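Local coordinates for glycosyl hydrolase, family 31/fibronectin type III domain protein (Clostridium perfringens, PDB 4LKS) that binds galactose through a family 32 carbohydrate-binding module, probably helping to bring its parent glycoside hydrolase to galactose-bearing glycans, at residues Asn42-Asp47 / Ile66-Asp71; Gly46-Ile51 / Asp80-Gln85; Thr50-Ala55 / Leu62-Thr67; Leu141-Leu146 / Ala160-Tyr165. One frame throughout, in Å; residues are numbered along the deposited sequence. Where two conformers were deposited one is given.

Interaction 1. Residues Asn42-Asp47 / Ile66-Asp71; sequences NAVDGD and ITIKLD. With CA (calcium ion), chain C.
D45 OD1, in the loop that sets A43 and V44 against I66 and I68, is held from two directions: it binds the calcium ion at 2.5 Å and accepts the backbone N-H of D47. This Asx turn, part of the calcium-binding loop of an F5/8 type C (discoidin-like) beta-sandwich, has a D45 OD1 to D47 N distance of 3.1 Å, and the donor comes from well above the carboxylate plane, 56° out of it. An aspartate suits the place because its short side chain can reach both the metal and the amide two residues on; with chi1 at 63°, CG sits between its own N and C, which folds the carboxylate back over the loop. N42 O and D47 O each add a metal bond of 2.3 Å, and T50 and A160 complete the site. The loop turns at G46, which has a positive phi, between the aspartates.

On the other side of the same loop, the chemistry becomes purely apolar. The single methyl of A43 leaves room for the long arm of I66, whose CD1 stops 3.6 Å from A43 CB. V44 and I68, both beta-branched and buried, reach toward each other tip to tip. Bent at chi2, I68 brings CD1 up to the branches of V44, while L162 of the facing sheet also lies against both residues. V44 CG1 makes the closer touch, 3.6 Å from I68 CD1, and V44 CG2 stands back at 4.1 Å from that same methyl.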
# COMPACT_ATOMS: atom_id res chain seq x y z
N ASN A 42 -7.25 -8.22 1.58
CA ASN A 42 -8.14 -7.06 1.59
C ASN A 42 -7.48 -5.82 1.01
O ASN A 42 -8.17 -4.85 0.67
CB ASN A 42 -8.60 -6.76 3.02
CG ASN A 42 -9.53 -7.82 3.58
OD1 ASN A 42 -9.88 -8.80 2.91
ND2 ASN A 42 -9.95 -7.62 4.83
N ALA A 43 -6.16 -5.83 0.89
CA ALA A 43 -5.49 -4.64 0.36
C ALA A 43 -5.63 -4.55 -1.14
O ALA A 43 -5.39 -3.48 -1.72
CB ALA A 43 -4.02 -4.64 0.74
N VAL A 44 -5.97 -5.65 -1.80
CA VAL A 44 -5.98 -5.60 -3.27
C VAL A 44 -7.22 -6.25 -3.85
O VAL A 44 -7.19 -6.85 -4.92
CB VAL A 44 -4.70 -6.19 -3.90
CG1 VAL A 44 -3.51 -5.25 -3.71
CG2 VAL A 44 -4.40 -7.57 -3.33
N ASP A 45 -8.33 -6.12 -3.13
CA ASP A 45 -9.59 -6.74 -3.56
C ASP A 45 -10.54 -5.78 -4.28
O ASP A 45 -11.71 -6.13 -4.55
CB ASP A 45 -10.29 -7.42 -2.38
CG ASP A 45 -10.70 -6.45 -1.29
OD1 ASP A 45 -10.40 -5.24 -1.39
OD2 ASP A 45 -11.34 -6.92 -0.32
N GLY A 46 -10.06 -4.58 -4.59
CA GLY A 46 -10.89 -3.59 -5.27
C GLY A 46 -12.03 -3.02 -4.43
O GLY A 46 -12.92 -2.35 -4.95
N ASP A 47 -11.98 -3.28 -3.12
CA ASP A 47 -13.06 -2.92 -2.21
C ASP A 47 -12.60 -1.88 -1.19
O ASP A 47 -11.69 -2.15 -0.37
CB ASP A 47 -13.55 -4.18 -1.50
CG ASP A 47 -14.85 -4.01 -0.78
OD1 ASP A 47 -15.30 -2.86 -0.54
OD2 ASP A 47 -15.44 -5.06 -0.46
N ILE A 66 3.79 -5.33 2.99
CA ILE A 66 2.87 -6.22 2.31
C ILE A 66 3.41 -6.43 0.90
O ILE A 66 3.87 -5.48 0.26
CB ILE A 66 1.42 -5.66 2.31
CG1 ILE A 66 0.48 -6.63 1.59
CG2 ILE A 66 1.35 -4.25 1.69
CD1 ILE A 66 -0.99 -6.29 1.79
N THR A 67 3.38 -7.67 0.42
CA THR A 67 3.86 -7.98 -0.93
C THR A 67 2.70 -8.40 -1.82
O THR A 67 1.93 -9.31 -1.48
CB THR A 67 4.89 -9.10 -0.93
OG1 THR A 67 6.03 -8.70 -0.15
CG2 THR A 67 5.34 -9.40 -2.37
N ILE A 68 2.56 -7.69 -2.94
CA ILE A 68 1.56 -7.98 -3.96
C ILE A 68 2.21 -8.65 -5.16
O ILE A 68 3.23 -8.16 -5.70
CB ILE A 68 0.86 -6.70 -4.44
CG1 ILE A 68 0.35 -5.86 -3.26
CG2 ILE A 68 -0.25 -7.02 -5.47
CD1 ILE A 68 -0.52 -6.61 -2.23
N LYS A 69 1.64 -9.78 -5.57
CA LYS A 69 2.06 -10.49 -6.77
C LYS A 69 1.07 -10.18 -7.89
O LYS A 69 -0.14 -10.24 -7.67
CB LYS A 69 2.05 -12.00 -6.50
CG LYS A 69 2.39 -12.85 -7.72
CD LYS A 69 2.19 -14.33 -7.41
CE LYS A 69 2.43 -15.17 -8.64
NZ LYS A 69 2.36 -16.63 -8.31
N LEU A 70 1.58 -9.86 -9.07
CA LEU A 70 0.74 -9.59 -10.24
C LEU A 70 0.67 -10.86 -11.09
O LEU A 70 1.52 -11.75 -10.95
CB LEU A 70 1.28 -8.39 -11.04
CG LEU A 70 1.25 -7.09 -10.22
CD1 LEU A 70 2.58 -6.82 -9.56
CD2 LEU A 70 0.83 -5.90 -11.08
N ASP A 71 -0.33 -10.96 -11.95
CA ASP A 71 -0.54 -12.23 -12.67
C ASP A 71 0.58 -12.52 -13.67
O ASP A 71 0.81 -13.68 -14.04
CB ASP A 71 -1.91 -12.26 -13.35
CG ASP A 71 -2.00 -11.29 -14.50
OD1 ASP A 71 -1.78 -10.08 -14.30
OD2 ASP A 71 -2.30 -11.75 -15.62
CA CA C . -9.94 -3.46 0.32

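Interaction 2. Residues Gly46-Ile51 / Asp80-Gln85; sequences GDENTI and DYLPRQ. With CA (calcium ion), chain C; GAL (beta-D-galactopyranose), chain D.
The flat guanidinium of R84 carries I51 CD1 over one face and the galactose at its edge. The methyl lies 3.5 Å above the plane, displaced from its centre and nearest to NE, while sugar atom C3 sits in the plane. Extended from CG to NE, the R84 chain lies against apolar I51 and presents both terminal nitrogens to the sugar. R84 NH2 donates to GAL O3 at 3.0 Å and R84 NH1 to the same oxygen at 3.1 Å; NH1 also reaches GAL O4 at 3.3 Å, and the bond from NH2 to GAL O2 is weak. Arginine fits because its planar fork can serve neighbouring hydroxyls together.

Nearer the calcium, a water joins the two backbones, donating to E48 O at 2.7 Å and accepting from Q85 N at 2.8 Å. E48 lays its aliphatic CG on L82 CD2, 3.7 Å away, before bending at chi2 so that its carboxylate turns aside. Q85 folds back to give its NE2 to P83 O, 2.9 Å distant. The calcium-binding beta turn from D47 to T50 meets the end of strand 73-82 beside R84, in the loop-built galactose pocket of this family 32 carbohydrate-binding module, completed by H53, Y56, N89 and Y156.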
# COMPACT_ATOMS: atom_id res chain seq x y z
N GLY A 46 -10.06 -4.58 -4.59
CA GLY A 46 -10.89 -3.59 -5.27
C GLY A 46 -12.03 -3.02 -4.43
O GLY A 46 -12.92 -2.35 -4.95
N ASP A 47 -11.98 -3.28 -3.12
CA ASP A 47 -13.06 -2.92 -2.21
C ASP A 47 -12.60 -1.88 -1.19
O ASP A 47 -11.69 -2.15 -0.37
CB ASP A 47 -13.55 -4.18 -1.50
CG ASP A 47 -14.85 -4.01 -0.78
OD1 ASP A 47 -15.30 -2.86 -0.54
OD2 ASP A 47 -15.44 -5.06 -0.46
N GLU A 48 -13.21 -0.70 -1.22
CA GLU A 48 -12.80 0.38 -0.33
C GLU A 48 -13.16 0.12 1.13
O GLU A 48 -12.61 0.76 2.03
CB GLU A 48 -13.43 1.71 -0.77
CG GLU A 48 -13.25 2.03 -2.24
CD GLU A 48 -14.34 1.43 -3.14
OE1 GLU A 48 -15.07 0.50 -2.71
OE2 GLU A 48 -14.45 1.90 -4.30
N ASN A 49 -14.06 -0.83 1.37
CA ASN A 49 -14.56 -1.09 2.72
C ASN A 49 -13.80 -2.15 3.50
O ASN A 49 -14.05 -2.34 4.69
CB ASN A 49 -16.05 -1.47 2.68
CG ASN A 49 -16.92 -0.28 2.38
OD1 ASN A 49 -16.66 0.81 2.87
ND2 ASN A 49 -17.95 -0.48 1.55
N THR A 50 -12.89 -2.84 2.83
CA THR A 50 -12.10 -3.86 3.49
C THR A 50 -10.67 -3.36 3.61
O THR A 50 -10.19 -2.62 2.75
CB THR A 50 -12.11 -5.18 2.71
OG1 THR A 50 -11.55 -4.95 1.41
CG2 THR A 50 -13.55 -5.72 2.55
N ILE A 51 -9.97 -3.77 4.66
CA ILE A 51 -8.59 -3.33 4.84
C ILE A 51 -7.67 -4.46 5.25
O ILE A 51 -8.09 -5.42 5.88
CB ILE A 51 -8.46 -2.23 5.91
CG1 ILE A 51 -8.86 -2.74 7.29
CG2 ILE A 51 -9.28 -1.00 5.52
CD1 ILE A 51 -8.60 -1.75 8.40
N ASP A 80 -1.58 3.72 -6.43
CA ASP A 80 -2.34 4.58 -5.52
C ASP A 80 -2.52 3.87 -4.19
O ASP A 80 -2.83 2.68 -4.14
CB ASP A 80 -3.75 4.91 -6.04
CG ASP A 80 -3.75 5.71 -7.33
OD1 ASP A 80 -2.73 6.32 -7.70
OD2 ASP A 80 -4.82 5.71 -7.97
N TYR A 81 -2.34 4.62 -3.11
CA TYR A 81 -2.62 4.12 -1.78
C TYR A 81 -3.96 4.70 -1.31
O TYR A 81 -4.12 5.91 -1.28
CB TYR A 81 -1.49 4.52 -0.82
CG TYR A 81 -1.80 4.29 0.64
CD1 TYR A 81 -1.66 3.02 1.22
CD2 TYR A 81 -2.24 5.33 1.45
CE1 TYR A 81 -1.94 2.81 2.56
CE2 TYR A 81 -2.52 5.13 2.81
CZ TYR A 81 -2.38 3.87 3.35
OH TYR A 81 -2.66 3.67 4.68
N LEU A 82 -4.91 3.84 -0.96
CA LEU A 82 -6.19 4.29 -0.41
C LEU A 82 -6.22 4.00 1.08
O LEU A 82 -6.17 2.85 1.50
CB LEU A 82 -7.37 3.59 -1.10
CG LEU A 82 -8.76 4.00 -0.59
CD1 LEU A 82 -9.04 5.45 -0.95
CD2 LEU A 82 -9.84 3.08 -1.14
N PRO A 83 -6.23 5.06 1.89
CA PRO A 83 -6.29 4.81 3.33
C PRO A 83 -7.66 4.31 3.77
O PRO A 83 -8.67 4.47 3.06
CB PRO A 83 -6.01 6.18 3.96
CG PRO A 83 -6.34 7.17 2.89
CD PRO A 83 -6.12 6.49 1.57
N ARG A 84 -7.66 3.67 4.93
CA ARG A 84 -8.86 3.26 5.63
C ARG A 84 -9.88 4.38 5.66
O ARG A 84 -9.54 5.54 5.96
CB ARG A 84 -8.45 2.88 7.05
CG ARG A 84 -9.54 2.31 7.91
CD ARG A 84 -8.95 1.92 9.24
NE ARG A 84 -9.87 1.14 10.04
CZ ARG A 84 -9.54 0.51 11.15
NH1 ARG A 84 -8.29 0.58 11.61
NH2 ARG A 84 -10.45 -0.20 11.81
N GLN A 85 -11.13 4.06 5.33
CA GLN A 85 -12.16 5.08 5.14
C GLN A 85 -12.90 5.48 6.42
O GLN A 85 -13.39 6.60 6.51
CB GLN A 85 -13.17 4.63 4.08
CG GLN A 85 -12.57 4.50 2.69
CD GLN A 85 -12.13 5.84 2.12
OE1 GLN A 85 -12.96 6.69 1.81
NE2 GLN A 85 -10.82 6.02 1.99
CA CA C . -9.94 -3.46 0.32
C1 GAL D . -9.23 -0.19 16.88
C2 GAL D . -9.46 -0.52 15.39
C3 GAL D . -8.51 -1.62 14.94
C4 GAL D . -7.06 -1.19 15.21
C5 GAL D . -6.91 -0.88 16.69
C6 GAL D . -5.54 -0.33 17.06
O1 GAL D . -10.01 0.91 17.27
O2 GAL D . -10.79 -0.97 15.13
O3 GAL D . -8.65 -1.85 13.54
O4 GAL D . -6.76 -0.01 14.47
O5 GAL D . -7.85 0.14 17.10
O6 GAL D . -5.43 -0.12 18.47
O HOH W 1 -11.67 1.40 4.49

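Interaction 3. Residues Thr50-Ala55 / Leu62-Thr67; sequences TIWHSA and LPVSIT. With CA (calcium ion), chain C; GAL (beta-D-galactopyranose), chain D.
With CG turned anti to the backbone N (chi1 164°), W52 sends its indole across to strand 64-70, where the likewise extended CG1 arm of I66 runs past it in the opposite direction. That arm lays I66 CD1 over one face, 3.8 Å above the W52 ring plane. Separately, I66 CB makes a CH-pi contact, 4.0 Å from the centroid of the W52 six-membered ring, and I66 CG2 comes within 3.8 Å of W52 CZ3. Over the opposite face, away from its centre, stands S54 N. A tryptophan suits this place because one wide plate spans the gap between the sheets of the beta-sandwich, joining edge strand 52-53 to strand 64-70, while its NE1 is satisfied by S33 O.

V64 fills the corner between W52 and S54. Its CG2 lies 3.9 Å from W52 CH2 and 3.8 Å from S54 OG, whose polar partner is A157 N.

H53 faces the other way, into the galactose pocket. Its ND1 donates to S54 O at 2.7 Å, in the ring plane and onto a carbonyl lone pair. That bond fixes the imidazole's rotation and sets H53 NE2 2.7 Å from GAL O4, its hydrogen-bond partner.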
# COMPACT_ATOMS: atom_id res chain seq x y z
N THR A 50 -12.89 -2.84 2.83
CA THR A 50 -12.10 -3.86 3.49
C THR A 50 -10.67 -3.36 3.61
O THR A 50 -10.19 -2.62 2.75
CB THR A 50 -12.11 -5.18 2.71
OG1 THR A 50 -11.55 -4.95 1.41
CG2 THR A 50 -13.55 -5.72 2.55
N ILE A 51 -9.97 -3.77 4.66
CA ILE A 51 -8.59 -3.33 4.84
C ILE A 51 -7.67 -4.46 5.25
O ILE A 51 -8.09 -5.42 5.88
CB ILE A 51 -8.46 -2.23 5.91
CG1 ILE A 51 -8.86 -2.74 7.29
CG2 ILE A 51 -9.28 -1.00 5.52
CD1 ILE A 51 -8.60 -1.75 8.40
N TRP A 52 -6.41 -4.33 4.86
CA TRP A 52 -5.34 -5.03 5.56
C TRP A 52 -4.94 -4.15 6.74
O TRP A 52 -4.85 -2.93 6.59
CB TRP A 52 -4.13 -5.25 4.65
CG TRP A 52 -2.89 -5.62 5.42
CD1 TRP A 52 -2.73 -6.70 6.23
CD2 TRP A 52 -1.66 -4.89 5.46
NE1 TRP A 52 -1.47 -6.70 6.78
CE2 TRP A 52 -0.79 -5.60 6.32
CE3 TRP A 52 -1.20 -3.71 4.85
CZ2 TRP A 52 0.52 -5.17 6.59
CZ3 TRP A 52 0.11 -3.29 5.12
CH2 TRP A 52 0.95 -4.02 5.98
N HIS A 53 -4.71 -4.77 7.90
CA HIS A 53 -4.24 -4.05 9.08
C HIS A 53 -3.21 -4.93 9.75
O HIS A 53 -3.43 -6.13 9.94
CB HIS A 53 -5.42 -3.79 10.04
CG HIS A 53 -5.16 -2.75 11.08
ND1 HIS A 53 -4.19 -2.87 12.05
CD2 HIS A 53 -5.80 -1.58 11.35
CE1 HIS A 53 -4.22 -1.82 12.85
NE2 HIS A 53 -5.20 -1.03 12.45
N SER A 54 -2.05 -4.36 10.08
CA SER A 54 -1.00 -5.12 10.73
C SER A 54 -1.34 -5.29 12.22
O SER A 54 -2.25 -4.64 12.74
CB SER A 54 0.38 -4.46 10.52
OG SER A 54 0.49 -3.20 11.15
N ALA A 55 -0.61 -6.17 12.89
CA ALA A 55 -0.88 -6.46 14.30
C ALA A 55 -0.65 -5.24 15.18
O ALA A 55 0.20 -4.40 14.89
CB ALA A 55 -0.04 -7.64 14.77
N LEU A 62 6.62 -0.80 13.83
CA LEU A 62 7.02 -0.61 12.44
C LEU A 62 8.51 -0.92 12.32
O LEU A 62 9.23 -0.90 13.33
CB LEU A 62 6.74 0.82 12.01
CG LEU A 62 5.28 1.27 12.04
CD1 LEU A 62 5.19 2.68 11.51
CD2 LEU A 62 4.42 0.33 11.20
N PRO A 63 9.00 -1.19 11.10
CA PRO A 63 8.25 -1.23 9.83
C PRO A 63 7.45 -2.51 9.64
O PRO A 63 7.75 -3.55 10.23
CB PRO A 63 9.35 -1.18 8.78
CG PRO A 63 10.54 -1.82 9.47
CD PRO A 63 10.45 -1.33 10.88
N VAL A 64 6.40 -2.42 8.81
CA VAL A 64 5.70 -3.60 8.34
C VAL A 64 5.53 -3.47 6.84
O VAL A 64 5.58 -2.37 6.30
CB VAL A 64 4.31 -3.79 9.01
CG1 VAL A 64 4.44 -4.00 10.52
CG2 VAL A 64 3.38 -2.60 8.71
N SER A 65 5.35 -4.60 6.17
CA SER A 65 5.24 -4.56 4.73
C SER A 65 4.20 -5.56 4.23
O SER A 65 3.78 -6.49 4.94
CB SER A 65 6.60 -4.81 4.07
OG SER A 65 6.94 -6.18 4.15
N ILE A 66 3.79 -5.33 2.99
CA ILE A 66 2.87 -6.22 2.31
C ILE A 66 3.41 -6.43 0.90
O ILE A 66 3.87 -5.48 0.26
CB ILE A 66 1.42 -5.66 2.31
CG1 ILE A 66 0.48 -6.63 1.59
CG2 ILE A 66 1.35 -4.25 1.69
CD1 ILE A 66 -0.99 -6.29 1.79
N THR A 67 3.38 -7.67 0.42
CA THR A 67 3.86 -7.98 -0.93
C THR A 67 2.70 -8.40 -1.82
O THR A 67 1.93 -9.31 -1.48
CB THR A 67 4.89 -9.10 -0.93
OG1 THR A 67 6.03 -8.70 -0.15
CG2 THR A 67 5.34 -9.40 -2.37
CA CA C . -9.94 -3.46 0.32
C1 GAL D . -9.23 -0.19 16.88
C2 GAL D . -9.46 -0.52 15.39
C3 GAL D . -8.51 -1.62 14.94
C4 GAL D . -7.06 -1.19 15.21
C5 GAL D . -6.91 -0.88 16.69
C6 GAL D . -5.54 -0.33 17.06
O1 GAL D . -10.01 0.91 17.27
O2 GAL D . -10.79 -0.97 15.13
O3 GAL D . -8.65 -1.85 13.54
O4 GAL D . -6.76 -0.01 14.47
O5 GAL D . -7.85 0.14 17.10
O6 GAL D . -5.43 -0.12 18.47

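Interaction 4. Residues Leu141-Leu146 / Ala160-Tyr165; sequences LRFTAL and AELVFY. With CA (calcium ion), chain C.
Strand segments 141-145 and 161-165 run in opposite senses but clearly inclined to each other, in two facing sheets, with CA atoms 9.7 Å apart at L141 and F164 and 9.2 Å at F143 and L162, too far for backbone bonding, so side chains alone bridge them. L141 meets F164 at the ring edge: its CB lies in the plane of the phenyl group, 3.7 Å from CE2, and its CD1 comes to 3.9 Å from the same carbon. With chi1 at -75°, CG of F164 stands beside its own N, and the ring reaches between L141 and I68. Two residues along each strand, L162 sets its CD2 over a face of the F143 ring, a looser approach of 4.4 Å to CD2 of F143.

These four large apolar residues belong to the centre of the beta-sandwich, where bulky side chains must span the distance between sheets. I79 touches both L141 and F143. R142, between those two, points out of the sandwich instead, pairing with E98 in a salt bridge and with W106 in a cation-pi contact.

At the start of the other segment, a classic beta bulge sets A160 and E161 together opposite L82, and A160 O binds the calcium ion at 2.4 Å.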
# COMPACT_ATOMS: atom_id res chain seq x y z
N LEU A 141 5.53 -6.44 -5.94
CA LEU A 141 5.80 -5.14 -5.35
C LEU A 141 5.64 -5.26 -3.84
O LEU A 141 4.61 -5.72 -3.36
CB LEU A 141 4.85 -4.06 -5.92
CG LEU A 141 5.10 -2.62 -5.44
CD1 LEU A 141 4.84 -1.58 -6.55
CD2 LEU A 141 4.29 -2.30 -4.18
N ARG A 142 6.67 -4.86 -3.12
CA ARG A 142 6.64 -4.82 -1.66
C ARG A 142 6.49 -3.37 -1.19
O ARG A 142 7.32 -2.50 -1.49
CB ARG A 142 7.88 -5.47 -1.07
CG ARG A 142 7.88 -5.51 0.46
CD ARG A 142 8.83 -6.56 1.01
NE ARG A 142 10.24 -6.25 0.74
CZ ARG A 142 11.23 -7.14 0.85
NH1 ARG A 142 10.97 -8.39 1.21
NH2 ARG A 142 12.48 -6.78 0.59
N PHE A 143 5.40 -3.13 -0.47
CA PHE A 143 5.05 -1.81 0.04
C PHE A 143 5.28 -1.81 1.55
O PHE A 143 4.66 -2.59 2.27
CB PHE A 143 3.58 -1.51 -0.29
CG PHE A 143 3.09 -0.16 0.19
CD1 PHE A 143 3.34 0.99 -0.55
CD2 PHE A 143 2.38 -0.04 1.37
CE1 PHE A 143 2.89 2.24 -0.11
CE2 PHE A 143 1.92 1.20 1.81
CZ PHE A 143 2.17 2.33 1.07
N THR A 144 6.19 -0.96 2.01
CA THR A 144 6.59 -0.92 3.41
C THR A 144 6.12 0.36 4.05
O THR A 144 6.33 1.43 3.52
CB THR A 144 8.11 -1.01 3.54
OG1 THR A 144 8.56 -2.23 2.96
CG2 THR A 144 8.53 -0.96 5.02
N ALA A 145 5.46 0.23 5.21
CA ALA A 145 5.03 1.36 6.00
C ALA A 145 6.12 1.69 7.00
O ALA A 145 6.46 0.86 7.85
CB ALA A 145 3.73 1.04 6.71
N LEU A 146 6.65 2.91 6.92
CA LEU A 146 7.77 3.35 7.76
C LEU A 146 7.30 4.25 8.90
O LEU A 146 7.89 4.25 9.99
CB LEU A 146 8.81 4.10 6.92
CG LEU A 146 9.43 3.31 5.77
CD1 LEU A 146 10.27 4.24 4.89
CD2 LEU A 146 10.27 2.16 6.29
N ALA A 160 -6.72 0.25 2.62
CA ALA A 160 -7.97 -0.22 2.03
C ALA A 160 -7.75 -0.74 0.61
O ALA A 160 -8.34 -1.75 0.22
CB ALA A 160 -9.01 0.89 2.03
N GLU A 161 -6.92 -0.04 -0.17
CA GLU A 161 -6.55 -0.50 -1.50
C GLU A 161 -5.17 -0.05 -1.88
O GLU A 161 -4.70 1.03 -1.48
CB GLU A 161 -7.50 0.06 -2.57
CG GLU A 161 -8.91 -0.47 -2.57
CD GLU A 161 -9.62 -0.10 -3.86
OE1 GLU A 161 -10.47 0.81 -3.85
OE2 GLU A 161 -9.29 -0.71 -4.91
N LEU A 162 -4.53 -0.89 -2.69
CA LEU A 162 -3.38 -0.50 -3.50
C LEU A 162 -3.81 -0.71 -4.95
O LEU A 162 -4.21 -1.82 -5.34
CB LEU A 162 -2.17 -1.36 -3.16
CG LEU A 162 -1.67 -1.28 -1.72
CD1 LEU A 162 -0.63 -2.36 -1.47
CD2 LEU A 162 -1.06 0.10 -1.42
N VAL A 163 -3.73 0.35 -5.74
CA VAL A 163 -4.13 0.32 -7.15
C VAL A 163 -2.86 0.40 -7.99
O VAL A 163 -1.99 1.22 -7.71
CB VAL A 163 -5.06 1.51 -7.49
CG1 VAL A 163 -5.50 1.46 -8.95
CG2 VAL A 163 -6.27 1.56 -6.53
N PHE A 164 -2.74 -0.45 -9.00
CA PHE A 164 -1.53 -0.54 -9.80
C PHE A 164 -1.75 -0.03 -11.20
O PHE A 164 -2.82 -0.25 -11.79
CB PHE A 164 -1.07 -2.01 -9.87
CG PHE A 164 -0.44 -2.52 -8.61
CD1 PHE A 164 -1.20 -2.68 -7.45
CD2 PHE A 164 0.90 -2.84 -8.57
CE1 PHE A 164 -0.60 -3.14 -6.28
CE2 PHE A 164 1.50 -3.31 -7.40
CZ PHE A 164 0.74 -3.46 -6.26
N TYR A 165 -0.74 0.66 -11.73
CA TYR A 165 -0.77 1.16 -13.11
C TYR A 165 0.44 0.67 -13.89
O TYR A 165 1.60 0.91 -13.52
CB TYR A 165 -0.74 2.69 -13.14
CG TYR A 165 -1.90 3.35 -12.46
CD1 TYR A 165 -1.95 3.47 -11.07
CD2 TYR A 165 -2.95 3.89 -13.20
CE1 TYR A 165 -3.01 4.11 -10.44
CE2 TYR A 165 -4.01 4.52 -12.57
CZ TYR A 165 -4.04 4.62 -11.20
OH TYR A 165 -5.08 5.26 -10.57
CA CA C . -9.94 -3.46 0.32

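In the fold
Interaction 4 lies nearest the centre of the chain and joins the two sheets by apolar contacts alone. Interaction 1 carries that core outward: strand 64-70, backbone-bonded to strand 140-148, meets the calcium loop through small and branched aliphatics. Interaction 3 uses the earlier half of strand 64-70, shares I66 with interaction 1, and adds an aromatic plate. Interaction 2 is the most polar and partly exposed, with a water bridge and sugar bonds. All four include calcium ligands, so the metal ties loop 42-51 to strand 158-166. Interactions 2 and 3 also meet at the galactose, where R84 packs beside H53.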